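PDB 4ZOC: Lin1840 protein from Listeria innocua serovar 6a, which probably hydrolyses terminal, non-reducing beta-D-glucosyl residues to release beta-D-glucose, as a family 3 glycoside hydrolase linked to beta-1,2-glucan metabolism. Local coordinates for residues F30-K35 against L67-I72; H53-A57 against Y76-N80; L179-Q185 against D344-G348. The protein carries 2 engineered substitutions. All coordinates share one frame; numbering follows the deposited sequence.

Interaction 1: residues F30-K35 against L67-I72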
# COMPACT_ATOMS: atom_id res chain seq x y z
N PHE A 30 41.40 6.39 8.68
CA PHE A 30 42.42 5.71 9.41
C PHE A 30 43.78 6.13 8.85
O PHE A 30 43.96 6.28 7.66
CB PHE A 30 42.28 4.18 9.28
CG PHE A 30 41.08 3.62 9.94
CD1 PHE A 30 39.90 3.54 9.26
CD2 PHE A 30 41.13 3.11 11.23
CE1 PHE A 30 38.77 2.96 9.88
CE2 PHE A 30 40.01 2.56 11.84
CZ PHE A 30 38.83 2.47 11.15
N LYS A 31 44.75 6.23 9.73
CA LYS A 31 46.11 6.30 9.29
C LYS A 31 46.47 5.05 8.43
O LYS A 31 46.02 3.89 8.68
CB LYS A 31 47.00 6.34 10.53
CG LYS A 31 48.49 6.35 10.24
CD LYS A 31 49.22 6.43 11.59
CE LYS A 31 50.71 6.20 11.45
NZ LYS A 31 51.28 7.32 10.67
N GLY A 32 47.30 5.28 7.41
CA GLY A 32 47.80 4.14 6.62
C GLY A 32 46.95 3.81 5.40
O GLY A 32 47.29 2.93 4.59
N THR A 33 45.85 4.53 5.22
CA THR A 33 45.05 4.38 4.02
C THR A 33 45.85 4.73 2.76
O THR A 33 46.81 5.50 2.81
CB THR A 33 43.77 5.28 4.08
OG1 THR A 33 42.96 4.95 2.96
CG2 THR A 33 44.12 6.79 4.03
N ASN A 34 45.51 4.17 1.62
CA ASN A 34 46.25 4.56 0.44
C ASN A 34 45.38 5.22 -0.60
O ASN A 34 45.76 5.26 -1.74
CB ASN A 34 47.04 3.39 -0.14
CG ASN A 34 46.20 2.53 -0.95
OD1 ASN A 34 44.97 2.48 -0.75
ND2 ASN A 34 46.78 1.94 -1.98
N LYS A 35 44.23 5.73 -0.21
CA LYS A 35 43.33 6.41 -1.14
C LYS A 35 42.45 7.41 -0.38
O LYS A 35 42.06 7.18 0.78
CB LYS A 35 42.51 5.40 -1.93
CG LYS A 35 41.57 6.00 -2.93
CD LYS A 35 40.85 4.95 -3.76
CE LYS A 35 40.13 5.67 -4.90
NZ LYS A 35 39.04 4.81 -5.37
N LEU A 67 45.77 -3.31 -0.80
CA LEU A 67 46.83 -2.47 -0.24
C LEU A 67 46.26 -1.43 0.77
O LEU A 67 46.95 -1.00 1.71
CB LEU A 67 47.66 -1.79 -1.31
CG LEU A 67 49.05 -2.27 -1.69
CD1 LEU A 67 49.27 -3.77 -1.68
CD2 LEU A 67 49.47 -1.70 -3.04
N ASP A 68 45.04 -0.98 0.51
CA ASP A 68 44.32 -0.11 1.41
C ASP A 68 44.19 -0.88 2.74
O ASP A 68 44.59 -0.38 3.82
CB ASP A 68 42.95 0.30 0.85
CG ASP A 68 42.46 1.65 1.35
OD1 ASP A 68 43.17 2.35 2.11
OD2 ASP A 68 41.29 2.01 1.01
N MET A 69 43.67 -2.09 2.66
CA MET A 69 43.49 -2.93 3.85
C MET A 69 44.83 -3.14 4.60
O MET A 69 44.95 -2.92 5.82
CB MET A 69 42.85 -4.24 3.42
CG MET A 69 42.64 -5.28 4.51
SD MET A 69 44.05 -6.19 5.12
CE MET A 69 44.25 -7.39 3.81
N ILE A 70 45.83 -3.57 3.88
CA ILE A 70 47.14 -3.90 4.53
C ILE A 70 47.75 -2.70 5.20
O ILE A 70 48.23 -2.81 6.35
CB ILE A 70 48.11 -4.55 3.54
CG1 ILE A 70 47.64 -5.95 3.14
CG2 ILE A 70 49.54 -4.62 4.12
CD1 ILE A 70 48.21 -6.42 1.82
N GLY A 71 47.67 -1.53 4.55
CA GLY A 71 48.24 -0.29 5.08
C GLY A 71 47.52 0.10 6.36
O GLY A 71 48.14 0.47 7.35
N ILE A 72 46.18 0.02 6.33
CA ILE A 72 45.36 0.39 7.44
C ILE A 72 45.56 -0.55 8.60
O ILE A 72 45.70 -0.07 9.73
CB ILE A 72 43.87 0.46 7.03
CG1 ILE A 72 43.60 1.68 6.14
CG2 ILE A 72 42.96 0.53 8.26
CD1 ILE A 72 42.24 1.58 5.44
O HOH W 1 45.04 2.41 10.70
O HOH W 2 40.52 4.72 1.09

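Interaction 2: residues H53-A57 against Y76-N80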
# COMPACT_ATOMS: atom_id res chain seq x y z
N HIS A 53 39.97 7.62 19.10
CA HIS A 53 38.80 6.91 18.51
C HIS A 53 39.27 6.00 17.37
O HIS A 53 38.94 4.83 17.34
CB HIS A 53 37.76 7.89 17.97
CG HIS A 53 37.15 8.74 19.03
ND1 HIS A 53 36.94 10.09 18.87
CD2 HIS A 53 36.69 8.44 20.26
CE1 HIS A 53 36.41 10.59 19.96
NE2 HIS A 53 36.23 9.60 20.82
N THR A 54 40.05 6.53 16.44
CA THR A 54 40.40 5.78 15.26
C THR A 54 41.37 4.62 15.53
O THR A 54 41.25 3.56 14.92
CB THR A 54 40.82 6.69 14.10
OG1 THR A 54 42.06 7.35 14.39
CG2 THR A 54 39.75 7.72 13.83
N GLU A 55 42.24 4.78 16.51
CA GLU A 55 43.17 3.74 16.85
C GLU A 55 42.49 2.64 17.62
O GLU A 55 43.09 1.60 17.83
CB GLU A 55 44.30 4.31 17.69
CG GLU A 55 45.12 5.33 16.86
CD GLU A 55 46.21 5.98 17.65
OE1 GLU A 55 46.92 6.73 17.01
OE2 GLU A 55 46.33 5.75 18.88
N ASN A 56 41.24 2.88 18.05
CA ASN A 56 40.45 1.85 18.76
C ASN A 56 39.09 1.44 18.09
O ASN A 56 38.36 0.62 18.63
CB ASN A 56 40.20 2.29 20.20
CG ASN A 56 41.51 2.40 20.94
OD1 ASN A 56 42.17 1.39 21.21
ND2 ASN A 56 41.93 3.58 21.10
N ALA A 57 38.83 1.96 16.92
CA ALA A 57 37.63 1.57 16.16
C ALA A 57 37.57 0.12 15.83
O ALA A 57 38.59 -0.54 15.64
CB ALA A 57 37.55 2.42 14.89
N TYR A 76 47.27 0.29 12.18
CA TYR A 76 46.40 0.17 13.32
C TYR A 76 47.04 -0.73 14.39
O TYR A 76 46.99 -0.42 15.58
CB TYR A 76 45.09 -0.47 12.87
CG TYR A 76 44.03 -0.53 13.95
CD1 TYR A 76 43.89 -1.63 14.75
CD2 TYR A 76 43.12 0.47 14.07
CE1 TYR A 76 42.92 -1.70 15.73
CE2 TYR A 76 42.06 0.39 14.98
CZ TYR A 76 41.98 -0.71 15.81
OH TYR A 76 40.96 -0.80 16.74
N LEU A 77 47.65 -1.86 13.97
CA LEU A 77 48.23 -2.78 14.91
C LEU A 77 49.54 -2.27 15.50
O LEU A 77 49.90 -2.71 16.58
CB LEU A 77 48.45 -4.16 14.28
CG LEU A 77 47.21 -5.01 13.96
CD1 LEU A 77 47.55 -6.21 13.16
CD2 LEU A 77 46.51 -5.44 15.21
N LYS A 78 50.23 -1.36 14.82
CA LYS A 78 51.41 -0.72 15.45
C LYS A 78 50.98 0.05 16.72
O LYS A 78 51.78 0.12 17.68
CB LYS A 78 52.12 0.25 14.51
CG LYS A 78 52.94 -0.38 13.43
CD LYS A 78 53.62 0.68 12.54
CE LYS A 78 54.24 0.06 11.28
NZ LYS A 78 55.72 0.07 11.31
N THR A 79 49.78 0.63 16.72
CA THR A 79 49.33 1.52 17.80
C THR A 79 48.26 0.97 18.73
O THR A 79 48.02 1.53 19.83
CB THR A 79 48.89 2.86 17.25
OG1 THR A 79 47.81 2.72 16.29
CG2 THR A 79 50.11 3.58 16.61
N ASN A 80 47.60 -0.12 18.32
CA ASN A 80 46.56 -0.63 19.14
C ASN A 80 47.12 -1.30 20.41
O ASN A 80 47.95 -2.21 20.31
CB ASN A 80 45.74 -1.65 18.36
CG ASN A 80 44.52 -2.07 19.12
OD1 ASN A 80 44.49 -3.12 19.75
ND2 ASN A 80 43.49 -1.24 19.05
O HOH W 3 45.54 1.62 16.67
O HOH W 4 41.33 -1.27 21.20

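Interaction 3: residues L179-Q185 against D344-G348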
# COMPACT_ATOMS: atom_id res chain seq x y z
N LEU A 179 35.74 -20.49 9.04
CA LEU A 179 36.12 -19.22 8.44
C LEU A 179 37.52 -18.79 8.86
O LEU A 179 38.12 -17.86 8.28
CB LEU A 179 35.04 -18.16 8.68
CG LEU A 179 33.84 -18.32 7.72
CD1 LEU A 179 32.63 -17.59 8.24
CD2 LEU A 179 34.18 -17.88 6.30
N ASN A 180 38.08 -19.45 9.89
CA ASN A 180 39.41 -19.12 10.30
C ASN A 180 40.46 -19.83 9.47
O ASN A 180 41.62 -19.42 9.48
CB ASN A 180 39.61 -19.39 11.78
CG ASN A 180 39.53 -20.85 12.10
OD1 ASN A 180 38.71 -21.60 11.60
ND2 ASN A 180 40.41 -21.28 12.92
N GLU A 181 40.03 -20.81 8.66
CA GLU A 181 40.92 -21.65 7.82
C GLU A 181 40.67 -21.49 6.34
O GLU A 181 41.58 -21.57 5.57
CB GLU A 181 40.70 -23.16 8.14
CG GLU A 181 40.90 -23.63 9.58
CD GLU A 181 40.51 -25.10 9.81
OE1 GLU A 181 40.12 -25.80 8.85
OE2 GLU A 181 40.58 -25.58 10.97
N ASN A 182 39.41 -21.33 5.94
CA ASN A 182 39.02 -21.21 4.58
C ASN A 182 39.02 -19.70 4.20
O ASN A 182 37.97 -19.05 4.19
CB ASN A 182 37.58 -21.79 4.40
CG ASN A 182 37.48 -23.27 4.73
OD1 ASN A 182 36.40 -23.82 5.06
ND2 ASN A 182 38.59 -23.91 4.70
N LEU A 183 40.18 -19.18 3.83
CA LEU A 183 40.36 -17.75 3.65
C LEU A 183 39.98 -17.20 2.29
O LEU A 183 40.15 -15.98 2.04
CB LEU A 183 41.82 -17.37 3.97
CG LEU A 183 42.39 -17.86 5.32
CD1 LEU A 183 43.73 -17.22 5.63
CD2 LEU A 183 41.41 -17.69 6.49
N GLU A 184 39.37 -18.05 1.46
CA GLU A 184 38.73 -17.60 0.19
C GLU A 184 37.19 -17.48 0.31
O GLU A 184 36.53 -17.00 -0.60
CB GLU A 184 38.99 -18.57 -0.96
CG GLU A 184 40.46 -18.59 -1.38
CD GLU A 184 40.77 -19.65 -2.45
OE1 GLU A 184 39.80 -20.28 -2.99
OE2 GLU A 184 41.98 -19.82 -2.76
N GLN A 185 36.67 -17.94 1.44
CA GLN A 185 35.29 -17.67 1.89
C GLN A 185 35.28 -16.50 2.84
O GLN A 185 36.32 -16.11 3.41
CB GLN A 185 34.77 -18.86 2.67
CG GLN A 185 34.92 -20.21 2.05
CD GLN A 185 34.20 -20.39 0.79
OE1 GLN A 185 34.57 -21.27 0.03
NE2 GLN A 185 33.19 -19.58 0.51
N ASP A 344 46.04 -14.43 12.04
CA ASP A 344 46.43 -13.74 10.81
C ASP A 344 45.50 -12.58 10.54
O ASP A 344 44.42 -12.77 9.99
CB ASP A 344 46.40 -14.69 9.63
CG ASP A 344 46.80 -14.02 8.31
OD1 ASP A 344 47.28 -12.87 8.30
OD2 ASP A 344 46.66 -14.68 7.23
N PRO A 345 45.92 -11.38 10.93
CA PRO A 345 45.08 -10.19 10.77
C PRO A 345 44.95 -9.73 9.31
O PRO A 345 44.16 -8.85 9.05
CB PRO A 345 45.79 -9.13 11.61
CG PRO A 345 47.17 -9.65 11.83
CD PRO A 345 47.21 -11.08 11.60
N TYR A 346 45.75 -10.30 8.40
CA TYR A 346 45.71 -10.00 6.98
C TYR A 346 44.97 -11.03 6.16
O TYR A 346 44.95 -10.93 4.92
CB TYR A 346 47.16 -9.85 6.43
CG TYR A 346 47.90 -8.78 7.21
CD1 TYR A 346 47.67 -7.45 6.96
CD2 TYR A 346 48.83 -9.10 8.22
CE1 TYR A 346 48.25 -6.46 7.71
CE2 TYR A 346 49.41 -8.12 8.98
CZ TYR A 346 49.13 -6.80 8.71
OH TYR A 346 49.74 -5.83 9.42
N ARG A 347 44.35 -12.02 6.84
CA ARG A 347 43.53 -13.06 6.26
C ARG A 347 44.04 -13.54 4.90
O ARG A 347 43.35 -13.51 3.85
CB ARG A 347 42.06 -12.59 6.23
CG ARG A 347 41.11 -13.73 6.25
CD ARG A 347 39.82 -13.42 6.97
NE ARG A 347 39.06 -14.66 6.94
CZ ARG A 347 38.32 -15.08 5.92
NH1 ARG A 347 38.21 -14.37 4.80
NH2 ARG A 347 37.70 -16.24 6.03
N GLY A 348 45.27 -14.03 4.94
CA GLY A 348 45.83 -14.74 3.81
C GLY A 348 46.69 -13.93 2.87
O GLY A 348 47.37 -14.49 2.07
O HOH W 5 42.69 -14.85 1.60

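Interaction 1: residues F30-K35 against L67-I72
Thr-33 and Asp-68 lie side by side with their side chains pointing the same way, and the threonine hydroxyl donates to the carboxylate, OG1 to Asp-68 OD1 2.7 Å. The bond uses the syn lone pair of OD1. With Asp-68 CG anti to its own backbone N (chi1 -152°), the carboxylate is brought to the loop, where OD1 also receives the backbone N-H of Asn-34 at 3.0 Å. This second donor stands 45° out of the carboxylate plane, so the two bonds come from different directions and limit how far the carboxylate can turn. OD2 is bound by Ser-64 OG and by a water that also donates to Lys-35 O. A short, branched acceptor suits this place because each oxygen can serve separate donors.

One helical turn on, Ile-72 supplies the apolar half: CG1 rests 3.7 Å from Thr-33 CA, while CG2 meets Phe-30 CB at 3.9 Å, the two side chains crossing at about a right angle. Here the backbones come close, Gly-71 CA making a C-H...O contact of 3.4 Å with Gly-32 O. With no side chain on Gly-32 or Gly-71, each brings its CA up to the other's carbonyl oxygen. Gly-32 also occupies the third position of a type II turn, Phe-30 to Thr-33, where glycine is favoured. The arrangement is that of a beta-alpha loop of a TIM barrel, following strand 23-25, packed against the neighbouring helix 66-79.

Interaction 2: residues H53-A57 against Y76-N80
The loop that follows helix 51-54 passes the C-terminal end of helix 66-79, the backbones being closest at Glu-55 and Tyr-76, with CA atoms 6.0 Å apart. Both belong to the TIM-barrel domain, and the loop leads into barrel strand 59-61. Tyr-76 has its CG anti to the backbone N (chi1 -174°), which carries the ring across to the loop. There CE2 lies 3.3 Å from Thr-54 O, at the ring edge near its plane, and Tyr-76 OH lies 2.6 Å from Ala-57 O in a weak hydrogen bond, unsettled because another acceptor competes for the proton. Tyrosine suits a buried place that needs both a broad apolar ring and a polar tip able to meet a main-chain carbonyl.

Asn-80, the first residue beyond the helical conformation, turns its amide to the same loop, while OD1 accepts from the backbone N of Ile-84. Asparagine thus uses both amide ends. Farther out, the Glu-55 chain crosses Thr-79 at about a right angle, CG lying 3.8 Å from OG1. A water links the two segments here, donating to Glu-55 O and Tyr-76 O and accepting from Thr-79 OG1. A second water joins Asn-56 OD1 to Asn-80 ND2, while Asn-56 ND2 donates to Ala-52 O. Asn-80 ND2 also donates to Glu-55 O at 3.1 Å with an N-H...O angle of 158°, the acceptor lying only 4° from the amide plane.

Interaction 3: residues L179-Q185 against D344-G348
Arg-347 reaches from its turn to the loop 179-185, where its guanidinium meets two main-chain carbonyls and one leucine side chain. From CB the chain leaves with CG anti to the backbone N (chi1 -154°) and bends at chi2, so that CG passes 4.0 Å from Leu-183 CD2. NE lies 3.9 Å from the same methyl, which covers one face of the guanidinium, and donates to Leu-339 O. At the tip NH2 points almost straight at Leu-179 O, 2.8 Å away with an N-H...O angle of 173°, on a lone pair in the carbonyl plane. NH1 and NH2 together then clasp a single oxygen, Gln-185 O, NH1 from 2.9 Å and nearly along the C=O axis, NH2 from 3.0 Å and above the carbonyl plane. All three bonds lie close to the guanidinium plane, which fixes its rotation. Arginine suits this buried place because its planar donors can satisfy several carbonyls of a loop at once.

Leu-183 completes the contact with its other methyl, CD1 lying 3.6 Å from Gly-348 N. That N-H is held by Asp-344 OD2, while OD1 accepts from Tyr-346 N in an Asx turn. The positive phi of Gly-348 suits a residue without a side chain. Between the backbones a water donates to Leu-183 O and Arg-347 O. Here an arginine cross-links two loops: the alpha-beta loop entering TIM-barrel strand 187-193 and the linker that follows helix 322-338.

In the fold
Interactions 1 and 2 share helix 66-79, contacting it near its start and at its C-terminal end, with centres about 12 Å apart. Their segments alternate along the chain, 30-35, 53-57, 67-72 and 76-80, and Phe-30 of the first packs on Ala-57 of the second. Interaction 3 comes later in sequence, its centre about 19 Å from interaction 1 and 21 Å from interaction 2. It reaches the same helix through Tyr-346, which packs by Met-69 and Ile-70, and through Pro-345 against Leu-77. Helix 66-79 of the TIM barrel is thereby flanked by early barrel loops and by the chain that leaves helix 322-338 for helix 361-374.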